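Local coordinates for CNPV058 bcl-2 like protein (Canarypox virus, PDB 5WOS) that acts as a viral Bcl-2 homologue that inhibits host-cell apoptosis, binding BAK1, BAX and other BH3-containing proteins such as BIM, BID and PUMA, at residues C53-I56 with L57-I61; R65-I68 with D69-S72. One frame throughout, in Å; residues are numbered along the deposited sequence.

Contact 1. Residues C53-I56 with L57-I61; sequences CDII and LRDNI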
loop_
_atom_site.group_PDB
_atom_site.type_symbol
_atom_site.label_atom_id
_atom_site.label_comp_id
_atom_site.label_asym_id
_atom_site.label_seq_id
_atom_site.Cartn_x
_atom_site.Cartn_y
_atom_site.Cartn_z
ATOM N N CYS A 53 3.959 -5.119 6.061
ATOM C CA CYS A 53 2.539 -5.139 5.724
ATOM C C CYS A 53 1.826 -6.315 6.378
ATOM O O CYS A 53 0.651 -6.200 6.742
ATOM C CB CYS A 53 2.357 -5.188 4.206
ATOM S SG CYS A 53 2.990 -3.736 3.329
ATOM N N ASP A 54 2.513 -7.447 6.538
ATOM C CA ASP A 54 1.889 -8.605 7.169
ATOM C C ASP A 54 1.635 -8.369 8.652
ATOM O O ASP A 54 0.717 -8.969 9.222
ATOM C CB ASP A 54 2.758 -9.848 6.972
ATOM C CG ASP A 54 2.690 -10.393 5.558
ATOM O OD1 ASP A 54 1.919 -9.847 4.741
ATOM O OD2 ASP A 54 3.409 -11.371 5.262
ATOM N N ILE A 55 2.434 -7.514 9.295
ATOM C CA ILE A 55 2.168 -7.149 10.685
ATOM C C ILE A 55 0.942 -6.249 10.765
ATOM O O ILE A 55 0.048 -6.460 11.593
ATOM C CB ILE A 55 3.395 -6.465 11.314
ATOM C CG1 ILE A 55 4.638 -7.353 11.208
ATOM C CG2 ILE A 55 3.127 -6.147 12.782
ATOM C CD1 ILE A 55 5.938 -6.594 11.388
ATOM N N ILE A 56 0.885 -5.226 9.911
ATOM C CA ILE A 56 -0.257 -4.316 9.911
ATOM C C ILE A 56 -1.544 -5.082 9.631
ATOM O O ILE A 56 -2.560 -4.897 10.311
ATOM C CB ILE A 56 -0.033 -3.184 8.891
ATOM C CG1 ILE A 56 0.973 -2.178 9.453
ATOM C CG2 ILE A 56 -1.346 -2.487 8.540
ATOM C CD1 ILE A 56 1.476 -1.192 8.434
ATOM N N LEU A 57 -1.521 -5.953 8.622
ATOM C CA LEU A 57 -2.703 -6.741 8.300
ATOM C C LEU A 57 -3.122 -7.603 9.483
ATOM O O LEU A 57 -4.291 -7.609 9.882
ATOM C CB LEU A 57 -2.429 -7.608 7.067
ATOM C CG LEU A 57 -2.391 -6.875 5.723
ATOM C CD1 LEU A 57 -1.868 -7.790 4.628
ATOM C CD2 LEU A 57 -3.768 -6.351 5.354
ATOM N N ARG A 58 -2.171 -8.334 10.066
ATOM C CA ARG A 58 -2.501 -9.231 11.166
ATOM C C ARG A 58 -3.154 -8.486 12.322
ATOM O O ARG A 58 -4.044 -9.032 12.985
ATOM C CB ARG A 58 -1.239 -9.958 11.634
ATOM C CG ARG A 58 -1.446 -10.875 12.827
ATOM C CD ARG A 58 -0.872 -10.258 14.086
ATOM N NE ARG A 58 0.576 -10.078 13.996
ATOM C CZ ARG A 58 1.289 -9.312 14.816
ATOM N NH1 ARG A 58 0.693 -8.643 15.794
ATOM N NH2 ARG A 58 2.600 -9.212 14.657
ATOM N N ASP A 59 -2.746 -7.244 12.571
ATOM C CA ASP A 59 -3.262 -6.461 13.686
ATOM C C ASP A 59 -4.477 -5.612 13.332
ATOM O O ASP A 59 -5.158 -5.131 14.244
ATOM C CB ASP A 59 -2.162 -5.544 14.232
ATOM C CG ASP A 59 -0.994 -6.314 14.812
ATOM O OD1 ASP A 59 -1.226 -7.394 15.391
ATOM O OD2 ASP A 59 0.156 -5.839 14.690
ATOM N N ASN A 60 -4.768 -5.409 12.041
ATOM C CA ASN A 60 -5.810 -4.466 11.650
ATOM C C ASN A 60 -6.715 -5.010 10.549
ATOM O O ASN A 60 -7.447 -4.232 9.923
ATOM C CB ASN A 60 -5.194 -3.142 11.186
ATOM C CG ASN A 60 -4.340 -2.490 12.254
ATOM O OD1 ASN A 60 -4.857 -1.839 13.161
ATOM N ND2 ASN A 60 -3.025 -2.658 12.151
ATOM N N ILE A 61 -6.694 -6.319 10.296
ATOM C CA ILE A 61 -7.557 -6.870 9.258
ATOM C C ILE A 61 -9.024 -6.705 9.636
ATOM O O ILE A 61 -9.882 -6.534 8.762
ATOM C CB ILE A 61 -7.194 -8.345 8.995
ATOM C CG1 ILE A 61 -7.673 -8.772 7.611
ATOM C CG2 ILE A 61 -7.759 -9.262 10.072
ATOM C CD1 ILE A 61 -6.753 -8.328 6.511
#
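On helix 43-69, which lines the peptide-binding groove of this Bcl-2 fold, N60 reaches back one turn with its side-chain amide to the carbonyl of I56. ND2 of N60 lies 2.9 Å from I56 O, in the carbonyl plane and on a lone pair, with a C=O...N angle of 126°. With chi1 at -59°, CG of N60 sits beside its own backbone N, and the amide is thereby carried back along the helix. The same oxygen receives two weak backbone bonds, from N60 N at 2.9 Å and from D59 N at 3.3 Å. Three N-H groups thus converge on I56 O, and the side-chain bond supplements poorly aligned main-chain ones. The side chains of I56 and N60 also pack against the bound peptide.

Just before this the i+4 pattern is regular: L57 N, R58 N and D59 N donate to the carbonyls of C53, D54 and I55, the first at 2.9 Å between L57 N and C53 O, so that D59 N divides its hydrogen between I55 O and, weakly, I56 O. L57 also lays its CG against C53 O, 3.3 Å away. On another flank, I55 runs alongside both R58 and D59, pointing the same way as each. CG2 of I55 comes within 3.5 Å of D59 OD2 and 3.6 Å of R58 NH2, giving the two polar groups an aliphatic neighbour, while I55 O lies over one face of the guanidinium.

The inward side of residues 53-61 faces two helices. C53 and L57 pack on Y26 of helix 14-32, L57 and I61 on Y30, and D54 OD1 is hydrogen-bonded to the Y26 hydroxyl; I56 rests on I96 and S97 of helix 92-112.

Contact 2. Residues R65-I68 with D69-S72; sequences RKDI and DRCS
The carbonyl oxygen of I68 accepts the backbone N-H of C71, which reaches back three residues to it, at 3.2 Å from C71 N and with an angle of 158° at the hydrogen. The bonds leading up to it are weaker. R70 N is divided between K66 O at 3.1 Å and D67 O at 3.4 Å, and D69 N reaches R65 O weakly; the i+4 bonding weakens as the helix ends.

R70 folds its side chain back over this turn, bent at chi3 (-68°), to lie alongside D67. OD1 of D67 sits over one face of the guanidinium, 3.7 Å from R70 NH1, and the carboxylate and guanidinium planes are almost perpendicular (89°). No N-H points at the oxygen, so this long salt bridge is one of charge alone; OD1 also takes a weak hydrogen bond from an aromatic side chain of the bound peptide. NH2 of R70 approaches K66 CB at 3.7 Å.

I68 packs on Y104 and V108 of helix 92-112. The arrangement is that of a helix C-terminus where i+4 bonds weaken and give way to an i+3 bond, here at the rim of the Bcl-2 peptide-binding groove.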
loop_
_atom_site.group_PDB
_atom_site.type_symbol
_atom_site.label_atom_id
_atom_site.label_comp_id
_atom_site.label_asym_id
_atom_site.label_seq_id
_atom_site.Cartn_x
_atom_site.Cartn_y
_atom_site.Cartn_z
ATOM N N ARG A 65 -11.876 -4.780 7.499
ATOM C CA ARG A 65 -13.117 -5.436 7.089
ATOM C C ARG A 65 -14.338 -4.569 7.376
ATOM O O ARG A 65 -15.316 -4.593 6.619
ATOM C CB ARG A 65 -13.251 -6.781 7.802
ATOM C CG ARG A 65 -14.366 -7.678 7.279
ATOM C CD ARG A 65 -14.464 -8.947 8.120
ATOM N NE ARG A 65 -15.010 -10.081 7.371
ATOM C CZ ARG A 65 -16.240 -10.581 7.502
ATOM N NH1 ARG A 65 -16.607 -11.618 6.759
ATOM N NH2 ARG A 65 -17.103 -10.064 8.367
ATOM N N LYS A 66 -14.315 -3.814 8.475
ATOM C CA LYS A 66 -15.451 -2.956 8.800
ATOM C C LYS A 66 -15.477 -1.724 7.907
ATOM O O LYS A 66 -16.512 -1.391 7.317
ATOM C CB LYS A 66 -15.391 -2.548 10.269
ATOM C CG LYS A 66 -15.380 -3.712 11.231
ATOM C CD LYS A 66 -15.468 -3.197 12.643
ATOM C CE LYS A 66 -15.174 -4.272 13.660
ATOM N NZ LYS A 66 -14.892 -3.654 14.985
ATOM N N ASP A 67 -14.340 -1.034 7.792
ATOM C CA ASP A 67 -14.273 0.174 6.977
ATOM C C ASP A 67 -14.602 -0.119 5.518
ATOM O O ASP A 67 -15.145 0.741 4.817
ATOM C CB ASP A 67 -12.878 0.798 7.079
ATOM C CG ASP A 67 -12.439 1.048 8.512
ATOM O OD1 ASP A 67 -13.291 1.382 9.366
ATOM O OD2 ASP A 67 -11.230 0.911 8.784
ATOM N N ILE A 68 -14.289 -1.327 5.050
ATOM C CA ILE A 68 -14.479 -1.666 3.643
ATOM C C ILE A 68 -15.952 -1.922 3.346
ATOM O O ILE A 68 -16.470 -1.509 2.301
ATOM C CB ILE A 68 -13.597 -2.875 3.273
ATOM C CG1 ILE A 68 -13.663 -3.172 1.778
ATOM C CG2 ILE A 68 -14.010 -4.101 4.058
ATOM C CD1 ILE A 68 -12.567 -4.111 1.332
ATOM N N ASP A 69 -16.652 -2.606 4.254
ATOM C CA ASP A 69 -18.084 -2.820 4.082
ATOM C C ASP A 69 -18.869 -1.527 4.248
ATOM O O ASP A 69 -20.020 -1.448 3.805
ATOM C CB ASP A 69 -18.585 -3.864 5.085
ATOM C CG ASP A 69 -18.328 -5.298 4.630
ATOM O OD1 ASP A 69 -18.392 -5.568 3.411
ATOM O OD2 ASP A 69 -18.064 -6.159 5.500
ATOM N N ARG A 70 -18.268 -0.515 4.870
ATOM C CA ARG A 70 -18.894 0.784 5.070
ATOM C C ARG A 70 -18.785 1.693 3.851
ATOM O O ARG A 70 -19.360 2.786 3.866
ATOM C CB ARG A 70 -18.241 1.468 6.272
ATOM C CG ARG A 70 -19.167 2.283 7.142
ATOM C CD ARG A 70 -18.395 2.811 8.338
ATOM N NE ARG A 70 -17.995 1.735 9.243
ATOM C CZ ARG A 70 -17.093 1.863 10.211
ATOM N NH1 ARG A 70 -16.477 3.022 10.406
ATOM N NH2 ARG A 70 -16.799 0.826 10.987
ATOM N N CYS A 71 -18.081 1.268 2.801
ATOM C CA CYS A 71 -17.721 2.136 1.682
ATOM C C CYS A 71 -18.060 1.440 0.371
ATOM O O CYS A 71 -17.370 0.500 -0.035
ATOM C CB CYS A 71 -16.233 2.492 1.729
ATOM S SG CYS A 71 -15.725 3.789 0.580
ATOM N N SER A 72 -19.125 1.897 -0.282
ATOM C CA SER A 72 -19.434 1.472 -1.636
ATOM C C SER A 72 -18.578 2.246 -2.632
ATOM O O SER A 72 -18.096 3.347 -2.352
ATOM C CB SER A 72 -20.914 1.693 -1.946
ATOM O OG SER A 72 -21.316 3.011 -1.613
#

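Contacts 1 and 2 follow one another along helix 43-69, with centres about 17 Å apart. Contact 1 is half-sunk in the fold, in the body of the helix, whereas contact 2 lies near the outside, where the helix runs out into the loop before helix 78-86. Y104 of helix 92-112 bridges them, touching I61 in the first and R65 and I68 in the second. Both meet the bound peptide, probably a BH3 segment of Bim. Residues 53-61 offer it I56 and N60, which pack against it. Farther along the groove, D67 meets it through an apolar contact and a weak hydrogen bond, its OD2 close to an acidic side chain, and R70 packs on an aromatic one.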